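Local coordinates for protein translation initiation factor 4E (Ascaris suum, PDB 3M94) that binds the trimethylguanosine (m2,2,7G) cap of messenger RNA and probably serves in the initiation of nematode translation, at residues N142-I145 against G146-L149. Residues are numbered along the deposited sequence; the frame is centred on the assembly and turned at random.
Sequences NLRI and GQIL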
loop_
_atom_site.group_PDB
_atom_site.type_symbol
_atom_site.label_atom_id
_atom_site.label_comp_id
_atom_site.label_asym_id
_atom_site.label_seq_id
_atom_site.Cartn_x
_atom_site.Cartn_y
_atom_site.Cartn_z
ATOM N N ASN A 142 -0.195 -8.455 -12.676
ATOM C CA ASN A 142 0.673 -8.280 -11.518
ATOM C C ASN A 142 2.070 -7.781 -11.874
ATOM O O ASN A 142 2.575 -6.865 -11.231
ATOM C CB ASN A 142 0.704 -9.563 -10.675
ATOM C CG ASN A 142 -0.605 -9.781 -9.923
ATOM O OD1 ASN A 142 -1.248 -8.821 -9.486
ATOM N ND2 ASN A 142 -1.016 -11.027 -9.790
ATOM N N LEU A 143 2.665 -8.331 -12.933
ATOM C CA LEU A 143 3.989 -7.908 -13.353
ATOM C C LEU A 143 3.926 -6.434 -13.672
ATOM O O LEU A 143 4.798 -5.674 -13.276
ATOM C CB LEU A 143 4.510 -8.713 -14.560
ATOM C CG LEU A 143 5.855 -8.298 -15.185
ATOM C CD1 LEU A 143 7.009 -8.383 -14.183
ATOM C CD2 LEU A 143 6.192 -9.101 -16.473
ATOM N N ARG A 144 2.874 -6.030 -14.376
ATOM C CA ARG A 144 2.761 -4.653 -14.819
ATOM C C ARG A 144 2.603 -3.701 -13.639
ATOM O O ARG A 144 3.248 -2.652 -13.576
ATOM C CB ARG A 144 1.611 -4.487 -15.815
ATOM C CG ARG A 144 1.552 -3.088 -16.411
ATOM C CD ARG A 144 2.926 -2.706 -16.956
ATOM N NE ARG A 144 2.945 -1.392 -17.584
ATOM C CZ ARG A 144 4.018 -0.611 -17.639
ATOM N NH1 ARG A 144 5.156 -1.008 -17.086
ATOM N NH2 ARG A 144 3.954 0.570 -18.238
ATOM N N ILE A 145 1.751 -4.077 -12.701
ATOM C CA ILE A 145 1.583 -3.306 -11.481
ATOM C C ILE A 145 2.934 -3.132 -10.768
ATOM O O ILE A 145 3.258 -2.048 -10.296
ATOM C CB ILE A 145 0.517 -3.945 -10.570
ATOM C CG1 ILE A 145 -0.869 -3.752 -11.191
ATOM C CG2 ILE A 145 0.555 -3.332 -9.181
ATOM C CD1 ILE A 145 -1.986 -4.520 -10.518
ATOM N N GLY A 146 3.722 -4.198 -10.722
ATOM C CA GLY A 146 5.016 -4.170 -10.069
ATOM C C GLY A 146 5.993 -3.257 -10.760
ATOM O O GLY A 146 6.762 -2.563 -10.098
ATOM N N GLN A 147 5.977 -3.259 -12.092
ATOM C CA GLN A 147 6.896 -2.414 -12.849
ATOM C C GLN A 147 6.589 -0.937 -12.562
ATOM O O GLN A 147 7.499 -0.150 -12.327
ATOM C CB GLN A 147 6.871 -2.747 -14.356
ATOM C CG GLN A 147 7.338 -4.185 -14.688
ATOM C CD GLN A 147 7.011 -4.645 -16.134
ATOM O OE1 GLN A 147 6.037 -4.201 -16.751
ATOM N NE2 GLN A 147 7.832 -5.542 -16.663
ATOM N N ILE A 148 5.309 -0.578 -12.551
ATOM C CA ILE A 148 4.890 0.787 -12.232
ATOM C C ILE A 148 5.244 1.152 -10.778
ATOM O O ILE A 148 5.729 2.240 -10.526
ATOM C CB ILE A 148 3.372 1.007 -12.500
ATOM C CG1 ILE A 148 3.074 0.915 -14.002
ATOM C CG2 ILE A 148 2.911 2.369 -11.973
ATOM C CD1 ILE A 148 1.631 0.575 -14.328
ATOM N N LEU A 149 5.005 0.245 -9.836
ATOM C CA LEU A 149 5.363 0.483 -8.424
ATOM C C LEU A 149 6.864 0.799 -8.271
ATOM O O LEU A 149 7.255 1.773 -7.622
ATOM C CB LEU A 149 5.001 -0.746 -7.586
ATOM C CG LEU A 149 5.426 -0.828 -6.115
ATOM C CD1 LEU A 149 4.665 0.198 -5.300
ATOM C CD2 LEU A 149 5.144 -2.213 -5.581
#
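With CG trans to the backbone N (chi1 -174°) and a bend at chi2 of 51°, the chain of Arg144 turns forward along the helix, bringing its guanidinium beside Gln147 and over Ile148. Gln147 leaves its own backbone with CG trans to the carbonyl carbon and runs back toward the preceding turn, and the two side chains cross at about a right angle. Arg144 NH1 gives a weak hydrogen bond, 3.3 Å long, to Gln147 OE1, which lies at the guanidinium edge; the amide plane stands 81° from the guanidinium. One guanidinium face rests on Ile148, whose CG1 sits 4.0 Å above the plane, over its centre. Arginine suits this place because its flat, charged end can lie on a hydrocarbon branch while its edge still donates hydrogen bonds; NH2 also forms a salt bridge with Glu109. The other branch of the Gln147 amide, NE2, lies 3.7 Å from Leu143 CG, in van der Waals contact, so glutamine can meet both arginine and leucine.

Backbone bonds run from residue i+4 to residue i, including Gly146 N to Asn142 O at 2.9 Å; buried Gly146 adds no side-chain bulk. Asn142 O also accepts a bond from Trp79 NE1, and the two-ended Asn142 amide bonds through OD1 to Thr133 OG1 and through ND2 to Asp135 O, tying this turn to two strands and the link after the second. Ile145 and Leu149 turn their hydrocarbon to Trp79, as befits buried positions. This is i to i+3 and i+4 pairing along an alpha-helix, here helix 139-153, which packs against the curved antiparallel sheet of the eIF4E fold.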